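Side-chain contacts in transcriptional regulator (Pseudomonas aeruginosa, PDB 3E7Q), which probably acts as a DNA-binding transcriptional repressor of the TetR family, working as a two-subunit assembly: residues H132-G135 with E136-L140; Q147-E151 with G152-D156; P186-G189 with V190-C193; E194-V197 with D198-A202. All coordinates share one frame; numbering follows the deposited sequence.

The four contacts are all local, three within helices and one at a helix end, in the C-terminal region of a TetR-type regulator. Contacts 1 and 2 lie on helix 124-152, contact 1 in its middle near the surface and contact 2, partly buried, where the helix gives way to a loop. Contacts 3 and 4 follow one another on helix 186-204, with centres about 13 Å apart. Contact 4 is the most buried, with an aromatic-aliphatic pair and clustered carboxylates; contact 3 has greasy faces and a polar one. Contact 1 pairs charged chains with aromatic rings and, like contacts 3 and 4, touches the second subunit. Contacts 2 and 4 meet, Leu148 CD2 lying 3.7 Å from Val197 CG1.

Contact 1: H132-G135 with E136-L140; sequences HSYG and EYRAL
With chi1 at 180°, the CG of Tyr134 stands opposite the backbone N, and the phenol extends far enough along the helix to come under Arg138, whose own chain turns sharply at chi3 (-65°). That bend lays the arginine's CD and NE over one face of the phenol. CD of Arg138 sits 3.8 Å from the centroid of the Tyr134 ring, a CH-pi contact, while NE of Arg138 lies over the same face, displaced toward the rim, 3.0 Å from CE2 of Tyr134. The guanidinium plane is tilted 32° from the ring and meets it obliquely; it is CD and NE that cover the face.

Two residues earlier in the chain, Glu136 meets His132 similarly. Its CG lies 4.1 Å from the centroid of the His132 imidazole, again over the face. A water completes this pair, donating to His132 O at 2.6 Å and to Glu136 OE2 at 3.0 Å; it thereby ties the carboxylate to a carbonyl that also accepts the backbone N of Glu136.

Outside this turn, Tyr134 meets the ring of His130 and packs on Glu176 of the second subunit, while Arg138 leans on Ile164 and Ser167 of helix 159-179. Backbone bonds such as Arg138 N to Tyr134 O, at 3.0 Å, mark an alpha helix, whose i to i+4 spacing brings both side-chain pairs together.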
loop_
_atom_site.group_PDB
_atom_site.type_symbol
_atom_site.label_atom_id
_atom_site.label_comp_id
_atom_site.label_asym_id
_atom_site.label_seq_id
_atom_site.Cartn_x
_atom_site.Cartn_y
_atom_site.Cartn_z
ATOM N N HIS B 132 8.373 -3.826 -14.012
ATOM C CA HIS B 132 8.678 -2.932 -15.081
ATOM C C HIS B 132 8.195 -1.500 -14.810
ATOM O O HIS B 132 8.919 -0.528 -15.081
ATOM C CB HIS B 132 8.065 -3.440 -16.397
ATOM C CG HIS B 132 8.124 -2.437 -17.515
ATOM N ND1 HIS B 132 9.270 -2.213 -18.253
ATOM C CD2 HIS B 132 7.185 -1.591 -18.015
ATOM C CE1 HIS B 132 9.041 -1.264 -19.142
ATOM N NE2 HIS B 132 7.786 -0.871 -19.019
ATOM N N SER B 133 6.968 -1.379 -14.312
ATOM C CA SER B 133 6.359 -0.092 -14.187
ATOM C C SER B 133 6.880 0.624 -12.970
ATOM O O SER B 133 6.981 1.846 -12.971
ATOM C CB SER B 133 4.832 -0.182 -14.105
ATOM O OG SER B 133 4.377 -0.628 -12.845
ATOM N N TYR B 134 7.113 -0.125 -11.894
ATOM C CA TYR B 134 7.789 0.448 -10.744
ATOM C C TYR B 134 9.234 0.905 -11.145
ATOM O O TYR B 134 9.694 1.955 -10.741
ATOM C CB TYR B 134 7.762 -0.568 -9.571
ATOM C CG TYR B 134 8.447 -0.129 -8.257
ATOM C CD1 TYR B 134 8.022 0.991 -7.533
ATOM C CD2 TYR B 134 9.530 -0.870 -7.751
ATOM C CE1 TYR B 134 8.681 1.379 -6.351
ATOM C CE2 TYR B 134 10.179 -0.515 -6.609
ATOM C CZ TYR B 134 9.760 0.608 -5.897
ATOM O OH TYR B 134 10.447 0.888 -4.727
ATOM N N GLY B 135 9.922 0.115 -11.948
ATOM C CA GLY B 135 11.205 0.506 -12.537
ATOM C C GLY B 135 11.192 1.846 -13.289
ATOM O O GLY B 135 12.093 2.669 -13.147
ATOM N N GLU B 136 10.134 2.082 -14.037
ATOM C CA GLU B 136 10.001 3.280 -14.844
ATOM C C GLU B 136 9.637 4.482 -13.975
ATOM O O GLU B 136 10.100 5.567 -14.223
ATOM C CB GLU B 136 8.952 3.077 -15.934
ATOM C CG GLU B 136 9.354 2.039 -16.938
ATOM C CD GLU B 136 10.707 2.304 -17.642
ATOM O OE1 GLU B 136 11.037 3.486 -17.954
ATOM O OE2 GLU B 136 11.454 1.307 -17.875
ATOM N N TYR B 137 8.791 4.257 -12.982
ATOM C CA TYR B 137 8.384 5.270 -12.042
ATOM C C TYR B 137 9.616 5.813 -11.267
ATOM O O TYR B 137 9.897 7.053 -11.210
ATOM C CB TYR B 137 7.308 4.670 -11.123
ATOM C CG TYR B 137 6.732 5.617 -10.092
ATOM C CD1 TYR B 137 5.659 6.444 -10.394
ATOM C CD2 TYR B 137 7.260 5.673 -8.822
ATOM C CE1 TYR B 137 5.131 7.283 -9.461
ATOM C CE2 TYR B 137 6.781 6.564 -7.873
ATOM C CZ TYR B 137 5.716 7.367 -8.196
ATOM O OH TYR B 137 5.206 8.178 -7.234
ATOM N N ARG B 138 10.373 4.888 -10.710
ATOM C CA ARG B 138 11.655 5.231 -10.038
ATOM C C ARG B 138 12.707 5.878 -10.967
ATOM O O ARG B 138 13.424 6.750 -10.516
ATOM C CB ARG B 138 12.262 4.007 -9.317
ATOM C CG ARG B 138 11.538 3.634 -8.031
ATOM C CD ARG B 138 12.191 2.485 -7.322
ATOM N NE ARG B 138 12.090 1.258 -8.137
ATOM C CZ ARG B 138 13.105 0.481 -8.498
ATOM N NH1 ARG B 138 14.337 0.716 -8.105
ATOM N NH2 ARG B 138 12.880 -0.559 -9.253
ATOM N N ALA B 139 12.859 5.394 -12.201
ATOM C CA ALA B 139 13.815 5.957 -13.169
ATOM C C ALA B 139 13.484 7.439 -13.360
ATOM O O ALA B 139 14.395 8.261 -13.413
ATOM C CB ALA B 139 13.768 5.224 -14.537
ATOM N N LEU B 140 12.190 7.782 -13.451
ATOM C CA LEU B 140 11.787 9.198 -13.589
ATOM C C LEU B 140 12.265 10.045 -12.420
ATOM O O LEU B 140 12.726 11.195 -12.599
ATOM C CB LEU B 140 10.284 9.298 -13.612
ATOM C CG LEU B 140 9.550 10.313 -14.450
ATOM C CD1 LEU B 140 9.962 10.201 -15.954
ATOM C CD2 LEU B 140 8.089 10.014 -14.277
HETATM O O HOH W 1 11.410 -0.717 -15.714
#

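Contact 2: Q147-E151 with G152-D156; sequences QLAEE and GGWAD
Trp154 folds back over the last turn of helix 124-152 and lays one face of its indole against Ala149. The nearest atom to its CB is Ala149 O, whose position is unsure. CG of Trp154 is 4.1 Å from Ala149 CA, and the chi1 of -53°, placing CG opposite the carbonyl carbon, turns the ring system back toward the helix. Beyond CG the approach tightens: CD2 of Trp154 is 3.8 Å from Ala149 CA, and CE3 of Trp154 comes to 3.5 Å from that same CA. The alpha carbon of Ala149 stands 3.4 Å above the indole plane, displaced toward the rim, and the methyl follows, Ala149 CB lying 3.7 Å from Trp154 CE3. CZ3 of Trp154 draws off to 4.1 Å from Ala149 CA, and at the end of the six-membered ring CH2 of Trp154 touches Leu148 CG at 3.8 Å, the leucine crossing the ring end at a slant.

The peptide before Gly153 is modelled cis, next to a too-close contact, so the local path is uncertain. The bond from Trp154 N to Ala149 O, nominally 2.7 Å, is doubtful for the same reason; Gly152 N makes a weak bond to Leu148 O. Around the indole, His205 stacks and Phe157 meets it edge-to-face. Glu151 OE2 is hydrogen-bonded to Ala88 N. The indole thus covers the C-terminal turn of helix 124-152 where it meets Leu200 and Glu201 of helix 186-204, in the all-helical C-terminal region of a TetR-type regulator.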
loop_
_atom_site.group_PDB
_atom_site.type_symbol
_atom_site.label_atom_id
_atom_site.label_comp_id
_atom_site.label_asym_id
_atom_site.label_seq_id
_atom_site.Cartn_x
_atom_site.Cartn_y
_atom_site.Cartn_z
ATOM N N GLN B 147 19.598 15.478 -11.079
ATOM C CA GLN B 147 19.629 16.929 -11.361
ATOM C C GLN B 147 19.765 17.717 -10.064
ATOM O O GLN B 147 20.645 18.541 -9.936
ATOM C CB GLN B 147 18.338 17.317 -12.096
ATOM C CG GLN B 147 18.464 18.524 -12.911
ATOM C CD GLN B 147 17.141 19.072 -13.427
ATOM O OE1 GLN B 147 16.095 18.456 -13.310
ATOM N NE2 GLN B 147 17.208 20.227 -14.012
ATOM N N LEU B 148 18.926 17.399 -9.089
ATOM C CA LEU B 148 19.016 17.977 -7.754
ATOM C C LEU B 148 20.386 17.889 -7.116
ATOM O O LEU B 148 20.887 18.895 -6.584
ATOM C CB LEU B 148 17.992 17.391 -6.787
ATOM C CG LEU B 148 17.679 18.141 -5.479
ATOM C CD1 LEU B 148 17.087 19.535 -5.744
ATOM C CD2 LEU B 148 16.684 17.315 -4.660
ATOM N N ALA B 149 20.958 16.700 -7.168
ATOM C CA ALA B 149 22.285 16.429 -6.652
ATOM C C ALA B 149 23.388 17.250 -7.352
ATOM O O ALA B 149 24.298 17.778 -6.687
ATOM C CB ALA B 149 22.576 14.916 -6.761
ATOM N N GLU B 150 23.305 17.337 -8.680
ATOM C CA GLU B 150 24.207 18.167 -9.484
ATOM C C GLU B 150 24.083 19.687 -9.128
ATOM O O GLU B 150 25.067 20.350 -8.871
ATOM C CB GLU B 150 23.981 17.933 -10.992
ATOM C CG GLU B 150 24.732 19.001 -11.913
ATOM C CD GLU B 150 26.281 18.821 -12.014
ATOM O OE1 GLU B 150 26.787 17.721 -11.658
ATOM O OE2 GLU B 150 26.983 19.782 -12.467
ATOM N N GLU B 151 22.854 20.197 -9.054
ATOM C CA GLU B 151 22.593 21.570 -8.543
ATOM C C GLU B 151 23.248 21.810 -7.164
ATOM O O GLU B 151 23.748 22.910 -6.858
ATOM C CB GLU B 151 21.082 21.812 -8.474
ATOM C CG GLU B 151 20.373 21.907 -9.833
ATOM C CD GLU B 151 18.857 22.127 -9.699
ATOM O OE1 GLU B 151 18.340 22.436 -8.589
ATOM O OE2 GLU B 151 18.178 22.036 -10.719
ATOM N N GLY B 152 23.319 20.726 -6.378
ATOM C CA GLY B 152 23.801 20.713 -4.981
ATOM C C GLY B 152 25.223 20.778 -4.458
ATOM O O GLY B 152 25.384 21.093 -3.287
ATOM N N GLY B 153 26.303 20.463 -5.135
ATOM C CA GLY B 153 26.535 19.400 -5.988
ATOM C C GLY B 153 27.046 18.359 -4.989
ATOM O O GLY B 153 28.137 18.475 -4.442
ATOM N N TRP B 154 26.211 17.344 -4.774
ATOM C CA TRP B 154 26.437 16.282 -3.798
ATOM C C TRP B 154 27.404 15.265 -4.370
ATOM O O TRP B 154 27.224 14.770 -5.468
ATOM C CB TRP B 154 25.094 15.671 -3.430
ATOM C CG TRP B 154 24.073 16.755 -2.977
ATOM C CD1 TRP B 154 24.358 17.973 -2.476
ATOM C CD2 TRP B 154 22.654 16.631 -2.923
ATOM N NE1 TRP B 154 23.216 18.649 -2.138
ATOM C CE2 TRP B 154 22.145 17.853 -2.429
ATOM C CE3 TRP B 154 21.750 15.616 -3.268
ATOM C CZ2 TRP B 154 20.791 18.086 -2.285
ATOM C CZ3 TRP B 154 20.385 15.853 -3.108
ATOM C CH2 TRP B 154 19.925 17.065 -2.624
ATOM N N ALA B 155 28.459 14.990 -3.619
ATOM C CA ALA B 155 29.591 14.171 -4.072
ATOM C C ALA B 155 29.220 12.723 -4.461
ATOM O O ALA B 155 29.467 12.294 -5.627
ATOM C CB ALA B 155 30.740 14.186 -2.979
ATOM N N ASP B 156 28.692 11.931 -3.548
ATOM C CA ASP B 156 28.202 10.601 -4.021
ATOM C C ASP B 156 26.864 10.275 -3.448
ATOM O O ASP B 156 26.734 9.687 -2.392
ATOM C CB ASP B 156 29.108 9.432 -3.733
ATOM C CG ASP B 156 29.684 9.486 -2.374
ATOM O OD1 ASP B 156 30.506 10.414 -2.141
ATOM O OD2 ASP B 156 29.358 8.575 -1.572
#

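Contact 3: P186-G189 with V190-C193; sequences PRQG and VQIC
Val190 packs against the guanidinium of Arg187 on one flank of the opening turns of helix 186-204. CG1 of Val190 lies 3.7 Å from NH1 of Arg187, and CG2 comes over one face of the flat group. Two successive bends, at chi2 (54°) and chi3, curl the exposed arginine forward to meet the valine, and NH1 goes on to a salt bridge with Glu97. Two faces of the helix are close-packed. On one, Val190 presses on Phe96 of helix 88-99 and on Phe100; on another, Ile192 rests on Leu169 and Leu173 of helix 159-179 and on Ser165 of the second subunit. Ile192 CG1 passes 3.3 Å from Gln188 O, which accepts the Ile192 N at 2.8 Å. Gly189 is buried as well, its O taking a bond from Cys193 N at 3.0 Å.

The opening turn belongs to a helix start in which Gln188, third residue of the helix, accepts from Thr185 N through OE1, the bond made by the third residue in a capping box. Backbone pairs then follow the i to i+4 pattern, with Val190 N 3.2 Å from Pro186 O in a nearly straight bond (172°).

A further flank is looser and polar. Gln188 and Gln191 run side by side in the same direction, yet their side chains come no nearer than 3.9 Å, Gln188 CG to Gln191 OE1, with the amides 48° apart. Gln191 spends its NE2 on Arg207 O of the second subunit, and both glutamines pack on Leu161 of that subunit.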
loop_
_atom_site.group_PDB
_atom_site.type_symbol
_atom_site.label_atom_id
_atom_site.label_comp_id
_atom_site.label_asym_id
_atom_site.label_seq_id
_atom_site.Cartn_x
_atom_site.Cartn_y
_atom_site.Cartn_z
ATOM N N PRO B 186 -4.918 16.722 0.325
ATOM C CA PRO B 186 -3.982 16.801 -0.805
ATOM C C PRO B 186 -2.879 17.862 -0.651
ATOM O O PRO B 186 -1.755 17.592 -0.980
ATOM C CB PRO B 186 -4.890 17.172 -1.978
ATOM C CG PRO B 186 -6.252 16.481 -1.632
ATOM C CD PRO B 186 -6.334 16.576 -0.109
ATOM N N ARG B 187 -3.201 19.062 -0.177
ATOM C CA ARG B 187 -2.175 20.103 0.051
ATOM C C ARG B 187 -1.091 19.627 1.041
ATOM O O ARG B 187 0.088 19.769 0.814
ATOM C CB ARG B 187 -2.839 21.394 0.532
ATOM C CG ARG B 187 -1.858 22.549 0.886
ATOM C CD ARG B 187 -0.867 22.920 -0.256
ATOM N NE ARG B 187 -1.506 22.769 -1.569
ATOM C CZ ARG B 187 -0.874 22.581 -2.727
ATOM N NH1 ARG B 187 0.436 22.567 -2.792
ATOM N NH2 ARG B 187 -1.585 22.439 -3.837
ATOM N N GLN B 188 -1.537 19.045 2.145
ATOM C CA GLN B 188 -0.644 18.451 3.092
ATOM C C GLN B 188 0.266 17.353 2.529
ATOM O O GLN B 188 1.378 17.247 2.942
ATOM C CB GLN B 188 -1.435 17.938 4.289
ATOM C CG GLN B 188 -1.854 19.094 5.199
ATOM C CD GLN B 188 -2.661 18.622 6.391
ATOM O OE1 GLN B 188 -3.428 17.670 6.281
ATOM N NE2 GLN B 188 -2.493 19.273 7.536
ATOM N N GLY B 189 -0.214 16.555 1.584
ATOM C CA GLY B 189 0.594 15.513 0.945
ATOM C C GLY B 189 1.745 16.117 0.157
ATOM O O GLY B 189 2.911 15.678 0.296
ATOM N N VAL B 190 1.429 17.142 -0.631
ATOM C CA VAL B 190 2.476 17.974 -1.292
ATOM C C VAL B 190 3.465 18.513 -0.247
ATOM O O VAL B 190 4.679 18.315 -0.364
ATOM C CB VAL B 190 1.892 19.134 -2.139
ATOM C CG1 VAL B 190 3.011 19.860 -2.881
ATOM C CG2 VAL B 190 0.840 18.597 -3.111
ATOM N N GLN B 191 2.935 19.131 0.794
ATOM C CA GLN B 191 3.751 19.672 1.874
ATOM C C GLN B 191 4.689 18.638 2.472
ATOM O O GLN B 191 5.856 18.922 2.718
ATOM C CB GLN B 191 2.838 20.279 2.971
ATOM C CG GLN B 191 3.574 20.788 4.207
ATOM C CD GLN B 191 2.653 21.202 5.358
ATOM O OE1 GLN B 191 1.439 21.169 5.258
ATOM N NE2 GLN B 191 3.258 21.610 6.456
ATOM N N ILE B 192 4.179 17.444 2.747
ATOM C CA ILE B 192 5.022 16.336 3.257
ATOM C C ILE B 192 6.150 15.985 2.270
ATOM O O ILE B 192 7.322 15.732 2.657
ATOM C CB ILE B 192 4.137 15.105 3.592
ATOM C CG1 ILE B 192 3.300 15.389 4.865
ATOM C CG2 ILE B 192 4.964 13.824 3.714
ATOM C CD1 ILE B 192 2.209 14.287 5.179
ATOM N N CYS B 193 5.830 16.029 0.983
ATOM C CA CYS B 193 6.820 15.671 -0.031
ATOM C C CYS B 193 7.864 16.714 -0.206
ATOM O O CYS B 193 9.041 16.383 -0.298
ATOM C CB CYS B 193 6.161 15.350 -1.363
ATOM S SG CYS B 193 5.162 13.844 -1.267
#

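Contact 4: E194-V197 with D198-A202; sequences EAWV and DGLEA
Trp196 and Leu200, one helical turn apart, lie side by side and point the same way, with the leucine over one face of the indole. Leu200 CG sits 4.3 Å from the centroid of the Trp196 six-membered ring, 21° off its normal, a CH-pi contact near the rim; CD1 of Leu200 follows at 3.6 Å from CZ3 of Trp196. With CG opposite its backbone N (chi1 -177°), Trp196 swings its ring along the helix toward this partner.

Asp198 is set differently, folded beside the backbone of the preceding turn. Its CG lies 3.2 Å from Glu194 O, the carbonyl that accepts Asp198 N at 2.9 Å. The carboxylate turns to charged partners: OD1 bridges to Arg89 and OD2 to Arg207 of the second subunit. Glu194 OE1 and Glu201 OE1 also form salt bridges with Arg89, and Glu194 OE2 is hydrogen-bonded to Ser93 OG. Together the two arginines probably offset part of the negative charge. Glu201 CG lies 3.4 Å from Val197 O.

Within the bundle, Val197 faces helix 88-99 and Leu148 of helix 124-152, Trp196 packs on Leu166 and Leu169 of helix 159-179, and the indole also meets Trp196 of the second subunit.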
loop_
_atom_site.group_PDB
_atom_site.type_symbol
_atom_site.label_atom_id
_atom_site.label_comp_id
_atom_site.label_asym_id
_atom_site.label_seq_id
_atom_site.Cartn_x
_atom_site.Cartn_y
_atom_site.Cartn_z
ATOM N N GLU B 194 7.464 17.974 -0.217
ATOM C CA GLU B 194 8.423 19.057 -0.219
ATOM C C GLU B 194 9.299 18.992 1.004
ATOM O O GLU B 194 10.471 19.343 0.925
ATOM C CB GLU B 194 7.755 20.440 -0.220
ATOM C CG GLU B 194 6.854 20.760 -1.357
ATOM C CD GLU B 194 7.527 20.841 -2.709
ATOM O OE1 GLU B 194 8.762 20.745 -2.828
ATOM O OE2 GLU B 194 6.790 21.030 -3.705
ATOM N N ALA B 195 8.718 18.624 2.148
ATOM C CA ALA B 195 9.485 18.565 3.404
ATOM C C ALA B 195 10.575 17.501 3.364
ATOM O O ALA B 195 11.661 17.652 3.968
ATOM C CB ALA B 195 8.572 18.378 4.600
ATOM N N TRP B 196 10.281 16.404 2.666
ATOM C CA TRP B 196 11.255 15.367 2.431
ATOM C C TRP B 196 12.471 15.845 1.601
ATOM O O TRP B 196 13.620 15.527 1.891
ATOM C CB TRP B 196 10.565 14.240 1.648
ATOM C CG TRP B 196 11.425 13.085 1.387
ATOM C CD1 TRP B 196 11.543 12.019 2.187
ATOM C CD2 TRP B 196 12.284 12.828 0.234
ATOM N NE1 TRP B 196 12.404 11.110 1.631
ATOM C CE2 TRP B 196 12.893 11.582 0.453
ATOM C CE3 TRP B 196 12.599 13.526 -0.925
ATOM C CZ2 TRP B 196 13.812 11.011 -0.432
ATOM C CZ3 TRP B 196 13.511 12.957 -1.818
ATOM C CH2 TRP B 196 14.092 11.694 -1.568
ATOM N N VAL B 197 12.171 16.505 0.497
ATOM C CA VAL B 197 13.217 17.131 -0.336
ATOM C C VAL B 197 14.020 18.128 0.452
ATOM O O VAL B 197 15.241 18.144 0.322
ATOM C CB VAL B 197 12.651 17.809 -1.638
ATOM C CG1 VAL B 197 13.751 18.244 -2.541
ATOM C CG2 VAL B 197 11.692 16.833 -2.382
ATOM N N ASP B 198 13.333 18.942 1.269
ATOM C CA ASP B 198 14.008 19.892 2.160
ATOM C C ASP B 198 15.012 19.161 3.026
ATOM O O ASP B 198 16.142 19.611 3.198
ATOM C CB ASP B 198 13.050 20.601 3.134
ATOM C CG ASP B 198 12.135 21.620 2.481
ATOM O OD1 ASP B 198 12.277 21.971 1.301
ATOM O OD2 ASP B 198 11.236 22.085 3.204
ATOM N N GLY B 199 14.558 18.066 3.623
ATOM C CA GLY B 199 15.402 17.192 4.434
ATOM C C GLY B 199 16.683 16.734 3.762
ATOM O O GLY B 199 17.750 16.895 4.313
ATOM N N LEU B 200 16.561 16.144 2.588
ATOM C CA LEU B 200 17.722 15.903 1.725
ATOM C C LEU B 200 18.628 17.083 1.559
ATOM O O LEU B 200 19.775 17.016 1.841
ATOM C CB LEU B 200 17.283 15.544 0.325
ATOM C CG LEU B 200 17.017 14.129 -0.106
ATOM C CD1 LEU B 200 16.938 14.173 -1.654
ATOM C CD2 LEU B 200 18.043 13.146 0.314
ATOM N N GLU B 201 18.075 18.192 1.097
ATOM C CA GLU B 201 18.875 19.376 0.846
ATOM C C GLU B 201 19.568 19.938 2.093
ATOM O O GLU B 201 20.659 20.523 1.972
ATOM C CB GLU B 201 18.030 20.460 0.184
ATOM C CG GLU B 201 17.562 20.117 -1.195
ATOM C CD GLU B 201 17.653 21.307 -2.105
ATOM O OE1 GLU B 201 16.658 22.072 -2.249
ATOM O OE2 GLU B 201 18.775 21.518 -2.637
ATOM N N ALA B 202 18.947 19.738 3.265
ATOM C CA ALA B 202 19.474 20.241 4.530
ATOM C C ALA B 202 20.656 19.409 5.001
ATOM O O ALA B 202 21.451 19.887 5.777
ATOM C CB ALA B 202 18.396 20.329 5.606
#